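Serpin48 (Tenebrio molitor, PDB 3OZQ) inhibits the serine protease SPE with high specificity as a serpin of insect innate immunity. Local coordinates at residues 176-188 against 198-210. Residues are numbered along the deposited sequence; the frame is centred on the assembly and turned at random.
Sequences LVPFPPFHTRKSD and QVDTMYLDEQYFN
The guanidinium of Arg-185 lies flat over one face of the Tyr-203 ring, planes 11° apart and centres 4.2 Å from each other, with NH1 above the ring. CG of Arg-185 sits between the backbone N and the carbonyl carbon (chi1 52°), and a bend at chi3 lays the group over the tyrosine. At the edge of the same ring, near its plane, Ser-187 OG and Tyr-203 OH share a hydrogen bond of 2.8 Å, so the phenol is held by a stack and a polar bond at once. A water joins His-183 ND1 to the carbonyl O of Tyr-203.

Beneath these side chains runs the antiparallel hairpin of strands 185-190 and 196-205, which corresponds to s4C and s3C of serpin beta-sheet C; the second strand also pairs with strand 260-278, and beyond the corner at Glu-206 the chain enters strand 207-214 of sheet B. Arg-185 and Thr-201, then Ser-187 and Val-199, form hydrogen-bonded pairs; Arg-185 N reaches Thr-201 O at 3.0 Å and Thr-201 N returns to Arg-185 O. On the opposite face, Lys-186 bends at chi2 (-70°) alongside Asp-200, with a long salt bridge from Lys-186 NZ to Asp-200 OD1 (3.4 Å), its hydrogen bond weak; a water bridges Lys-186 NZ, Asp-200 N and, weakly, Asp-200 OD2.

Farther along, Phe-179 is wedged between Met-202 and Leu-204. Met-202 CE stands over one ring face, 3.7 Å from the centroid, in a CH-pi contact with SD oblique beside it, while Leu-204 CD1 lies over the opposite face. Val-177 CG1 meets Leu-204 CD1 at 3.8 Å and packs against the side-chain amide of Gln-207. Trp-175 meets Phe-179 edge-to-face and Val-266 touches both Phe-179 and Leu-204; Thr-184, alongside Met-202, hydrogen-bonds through OG1 to Glu-323.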
loop_
_atom_site.group_PDB
_atom_site.type_symbol
_atom_site.label_atom_id
_atom_site.label_comp_id
_atom_site.label_asym_id
_atom_site.label_seq_id
_atom_site.Cartn_x
_atom_site.Cartn_y
_atom_site.Cartn_z
ATOM N N LEU A 176 3.253 12.935 15.533
ATOM C CA LEU A 176 2.654 13.737 16.597
ATOM C C LEU A 176 3.742 14.157 17.589
ATOM O O LEU A 176 3.735 15.272 18.113
ATOM C CB LEU A 176 1.572 12.936 17.315
ATOM C CG LEU A 176 0.882 13.606 18.505
ATOM C CD1 LEU A 176 0.249 14.919 18.083
ATOM C CD2 LEU A 176 -0.155 12.666 19.104
ATOM N N VAL A 177 4.678 13.246 17.830
ATOM C CA VAL A 177 5.847 13.525 18.649
ATOM C C VAL A 177 7.065 13.123 17.847
ATOM O O VAL A 177 7.414 11.943 17.782
ATOM C CB VAL A 177 5.830 12.714 19.955
ATOM C CG1 VAL A 177 6.978 13.140 20.860
ATOM C CG2 VAL A 177 4.484 12.862 20.663
ATOM N N PRO A 178 7.708 14.102 17.210
ATOM C CA PRO A 178 8.875 13.842 16.368
ATOM C C PRO A 178 10.087 13.366 17.171
ATOM O O PRO A 178 10.148 13.569 18.386
ATOM C CB PRO A 178 9.153 15.206 15.731
ATOM C CG PRO A 178 8.534 16.203 16.669
ATOM C CD PRO A 178 7.320 15.522 17.211
ATOM N N PHE A 179 11.025 12.712 16.492
ATOM C CA PHE A 179 12.302 12.335 17.092
ATOM C C PHE A 179 13.259 13.519 17.014
ATOM O O PHE A 179 13.326 14.200 15.981
ATOM C CB PHE A 179 12.929 11.147 16.344
ATOM C CG PHE A 179 12.070 9.918 16.330
ATOM C CD1 PHE A 179 12.293 8.894 17.239
ATOM C CD2 PHE A 179 11.028 9.789 15.409
ATOM C CE1 PHE A 179 11.499 7.764 17.237
ATOM C CE2 PHE A 179 10.226 8.665 15.407
ATOM C CZ PHE A 179 10.460 7.646 16.311
ATOM N N PRO A 180 14.003 13.770 18.109
ATOM C CA PRO A 180 15.076 14.773 18.151
ATOM C C PRO A 180 16.306 14.294 17.391
ATOM O O PRO A 180 16.935 13.325 17.795
ATOM C CB PRO A 180 15.392 14.889 19.648
ATOM C CG PRO A 180 14.969 13.570 20.233
ATOM C CD PRO A 180 13.783 13.120 19.414
ATOM N N PRO A 181 16.647 14.974 16.291
ATOM C CA PRO A 181 17.736 14.573 15.385
ATOM C C PRO A 181 19.131 14.631 16.014
ATOM O O PRO A 181 20.068 14.010 15.516
ATOM C CB PRO A 181 17.633 15.584 14.238
ATOM C CG PRO A 181 16.854 16.735 14.795
ATOM C CD PRO A 181 15.914 16.152 15.798
ATOM N N PHE A 182 19.268 15.381 17.093
ATOM C CA PHE A 182 20.550 15.459 17.785
ATOM C C PHE A 182 20.908 14.080 18.322
ATOM O O PHE A 182 22.077 13.685 18.336
ATOM C CB PHE A 182 20.502 16.484 18.922
ATOM C CG PHE A 182 19.130 17.063 19.174
ATOM C CD1 PHE A 182 18.302 17.441 18.116
ATOM C CD2 PHE A 182 18.669 17.231 20.470
ATOM C CE1 PHE A 182 17.046 17.968 18.351
ATOM C CE2 PHE A 182 17.415 17.760 20.712
ATOM C CZ PHE A 182 16.601 18.129 19.650
ATOM N N HIS A 183 19.886 13.342 18.744
ATOM C CA HIS A 183 20.092 12.043 19.370
ATOM C C HIS A 183 20.138 10.890 18.368
ATOM O O HIS A 183 20.279 9.727 18.738
ATOM C CB HIS A 183 19.040 11.812 20.453
ATOM C CG HIS A 183 19.124 12.797 21.577
ATOM N ND1 HIS A 183 18.029 13.174 22.323
ATOM C CD2 HIS A 183 20.176 13.487 22.078
ATOM C CE1 HIS A 183 18.403 14.052 23.236
ATOM N NE2 HIS A 183 19.701 14.260 23.107
ATOM N N THR A 184 20.042 11.222 17.092
ATOM C CA THR A 184 20.167 10.222 16.052
ATOM C C THR A 184 21.621 9.792 15.849
ATOM O O THR A 184 22.510 10.629 15.652
ATOM C CB THR A 184 19.577 10.739 14.731
ATOM O OG1 THR A 184 18.162 10.908 14.893
ATOM C CG2 THR A 184 19.868 9.779 13.620
ATOM N N ARG A 185 21.859 8.483 15.892
ATOM C CA ARG A 185 23.211 7.953 15.796
ATOM C C ARG A 185 23.238 6.579 15.143
ATOM O O ARG A 185 22.206 5.909 15.041
ATOM C CB ARG A 185 23.845 7.875 17.187
ATOM C CG ARG A 185 22.991 7.142 18.201
ATOM C CD ARG A 185 23.705 6.970 19.547
ATOM N NE ARG A 185 23.596 5.583 19.995
ATOM C CZ ARG A 185 22.730 5.147 20.905
ATOM N NH1 ARG A 185 21.909 5.997 21.511
ATOM N NH2 ARG A 185 22.702 3.861 21.228
ATOM N N LYS A 186 24.424 6.176 14.694
ATOM C CA LYS A 186 24.661 4.845 14.146
ATOM C C LYS A 186 24.563 3.823 15.268
ATOM O O LYS A 186 25.219 3.979 16.289
ATOM C CB LYS A 186 26.075 4.772 13.556
ATOM C CG LYS A 186 26.318 5.649 12.362
ATOM C CD LYS A 186 25.545 5.128 11.159
ATOM C CE LYS A 186 26.057 5.705 9.855
ATOM N NZ LYS A 186 25.203 5.230 8.720
ATOM N N SER A 187 23.767 2.772 15.083
ATOM C CA SER A 187 23.648 1.725 16.105
ATOM C C SER A 187 23.449 0.340 15.492
ATOM O O SER A 187 23.076 0.217 14.323
ATOM C CB SER A 187 22.491 2.020 17.062
ATOM O OG SER A 187 22.571 3.328 17.594
ATOM N N ASP A 188 23.677 -0.698 16.295
ATOM C CA ASP A 188 23.526 -2.071 15.827
ATOM C C ASP A 188 22.134 -2.319 15.258
ATOM O O ASP A 188 21.139 -1.892 15.839
ATOM C CB ASP A 188 23.754 -3.070 16.968
ATOM C CG ASP A 188 25.174 -3.038 17.510
ATOM O OD1 ASP A 188 26.112 -2.760 16.734
ATOM O OD2 ASP A 188 25.344 -3.296 18.717
ATOM N N GLN A 198 25.778 -1.250 11.414
ATOM C CA GLN A 198 25.593 0.054 12.034
ATOM C C GLN A 198 24.778 0.947 11.106
ATOM O O GLN A 198 25.198 1.244 9.988
ATOM C CB GLN A 198 26.944 0.695 12.322
ATOM C CG GLN A 198 27.798 -0.110 13.274
ATOM C CD GLN A 198 27.582 0.290 14.709
ATOM O OE1 GLN A 198 26.693 -0.223 15.377
ATOM N NE2 GLN A 198 28.413 1.210 15.203
ATOM N N VAL A 199 23.605 1.365 11.560
ATOM C CA VAL A 199 22.763 2.217 10.734
ATOM C C VAL A 199 22.219 3.362 11.566
ATOM O O VAL A 199 22.203 3.290 12.783
ATOM C CB VAL A 199 21.600 1.427 10.101
ATOM C CG1 VAL A 199 22.132 0.245 9.310
ATOM C CG2 VAL A 199 20.624 0.962 11.174
ATOM N N ASP A 200 21.775 4.414 10.896
ATOM C CA ASP A 200 21.221 5.581 11.561
ATOM C C ASP A 200 19.960 5.199 12.325
ATOM O O ASP A 200 19.032 4.615 11.758
ATOM C CB ASP A 200 20.918 6.649 10.514
ATOM C CG ASP A 200 22.158 7.062 9.738
ATOM O OD1 ASP A 200 23.184 7.347 10.392
ATOM O OD2 ASP A 200 22.122 7.075 8.484
ATOM N N THR A 201 19.938 5.526 13.614
ATOM C CA THR A 201 18.842 5.150 14.482
ATOM C C THR A 201 18.384 6.364 15.288
ATOM O O THR A 201 19.203 7.144 15.773
ATOM C CB THR A 201 19.262 3.977 15.397
ATOM O OG1 THR A 201 19.577 2.835 14.586
ATOM C CG2 THR A 201 18.153 3.615 16.372
ATOM N N MET A 202 17.069 6.527 15.402
ATOM C CA MET A 202 16.463 7.667 16.075
ATOM C C MET A 202 15.947 7.243 17.442
ATOM O O MET A 202 15.548 6.097 17.622
ATOM C CB MET A 202 15.289 8.214 15.250
ATOM C CG MET A 202 15.527 8.303 13.757
ATOM S SD MET A 202 14.073 8.981 12.902
ATOM C CE MET A 202 12.883 7.683 13.224
ATOM N N TYR A 203 15.924 8.173 18.393
ATOM C CA TYR A 203 15.590 7.838 19.773
ATOM C C TYR A 203 14.557 8.775 20.387
ATOM O O TYR A 203 14.689 9.993 20.322
ATOM C CB TYR A 203 16.869 7.789 20.642
ATOM C CG TYR A 203 17.796 6.661 20.259
ATOM C CD1 TYR A 203 17.748 5.441 20.927
ATOM C CD2 TYR A 203 18.702 6.804 19.214
ATOM C CE1 TYR A 203 18.579 4.402 20.575
ATOM C CE2 TYR A 203 19.534 5.768 18.851
ATOM C CZ TYR A 203 19.465 4.570 19.534
ATOM O OH TYR A 203 20.276 3.531 19.158
ATOM N N LEU A 204 13.529 8.191 20.992
ATOM C CA LEU A 204 12.508 8.956 21.701
ATOM C C LEU A 204 12.200 8.287 23.028
ATOM O O LEU A 204 11.787 7.129 23.058
ATOM C CB LEU A 204 11.228 9.046 20.868
ATOM C CG LEU A 204 10.595 10.413 20.615
ATOM C CD1 LEU A 204 9.248 10.254 19.879
ATOM C CD2 LEU A 204 10.420 11.179 21.906
ATOM N N ASP A 205 12.386 9.023 24.122
ATOM C CA ASP A 205 12.247 8.463 25.465
ATOM C C ASP A 205 11.026 8.943 26.242
ATOM O O ASP A 205 10.477 10.014 25.979
ATOM C CB ASP A 205 13.490 8.772 26.305
ATOM C CG ASP A 205 14.759 8.229 25.693
ATOM O OD1 ASP A 205 14.703 7.152 25.058
ATOM O OD2 ASP A 205 15.811 8.887 25.854
ATOM N N GLU A 206 10.627 8.135 27.216
ATOM C CA GLU A 206 9.585 8.506 28.166
ATOM C C GLU A 206 8.329 9.084 27.513
ATOM O O GLU A 206 7.770 10.066 28.001
ATOM C CB GLU A 206 10.142 9.500 29.192
ATOM C CG GLU A 206 11.300 8.963 30.019
ATOM C CD GLU A 206 12.303 10.052 30.426
ATOM O OE1 GLU A 206 13.520 9.860 30.184
ATOM O OE2 GLU A 206 11.879 11.096 30.979
ATOM N N GLN A 207 7.885 8.471 26.416
ATOM C CA GLN A 207 6.640 8.871 25.771
ATOM C C GLN A 207 5.570 7.829 26.051
ATOM O O GLN A 207 5.880 6.654 26.245
ATOM C CB GLN A 207 6.830 9.002 24.257
ATOM C CG GLN A 207 7.918 9.973 23.828
ATOM C CD GLN A 207 7.529 11.422 24.042
ATOM O OE1 GLN A 207 8.385 12.305 24.081
ATOM N NE2 GLN A 207 6.232 11.676 24.174
ATOM N N TYR A 208 4.311 8.257 26.071
ATOM C CA TYR A 208 3.199 7.325 26.206
ATOM C C TYR A 208 2.618 6.998 24.832
ATOM O O TYR A 208 1.977 7.837 24.195
ATOM C CB TYR A 208 2.113 7.870 27.138
ATOM C CG TYR A 208 2.386 7.601 28.606
ATOM C CD1 TYR A 208 2.038 6.388 29.187
ATOM C CD2 TYR A 208 3.007 8.553 29.402
ATOM C CE1 TYR A 208 2.290 6.130 30.532
ATOM C CE2 TYR A 208 3.271 8.308 30.750
ATOM C CZ TYR A 208 2.908 7.093 31.309
ATOM O OH TYR A 208 3.158 6.842 32.646
ATOM N N PHE A 209 2.852 5.770 24.388
ATOM C CA PHE A 209 2.387 5.316 23.081
ATOM C C PHE A 209 1.606 4.036 23.257
ATOM O O PHE A 209 1.869 3.269 24.178
ATOM C CB PHE A 209 3.579 5.042 22.154
ATOM C CG PHE A 209 4.309 6.277 21.718
ATOM C CD1 PHE A 209 5.696 6.288 21.636
ATOM C CD2 PHE A 209 3.613 7.426 21.369
ATOM C CE1 PHE A 209 6.376 7.427 21.225
ATOM C CE2 PHE A 209 4.283 8.565 20.956
ATOM C CZ PHE A 209 5.664 8.568 20.882
ATOM N N ASN A 210 0.652 3.799 22.360
ATOM C CA ASN A 210 -0.054 2.537 22.345
ATOM C C ASN A 210 0.911 1.376 22.191
ATOM O O ASN A 210 1.767 1.365 21.306
ATOM C CB ASN A 210 -1.124 2.533 21.252
ATOM C CG ASN A 210 -2.356 3.305 21.665
ATOM O OD1 ASN A 210 -2.905 3.077 22.741
ATOM N ND2 ASN A 210 -2.782 4.241 20.831
HETATM O O HOH W 1 16.547 11.088 22.488
HETATM O O HOH W 2 22.458 4.329 7.942
HETATM O O HOH W 3 19.145 0.116 15.005
#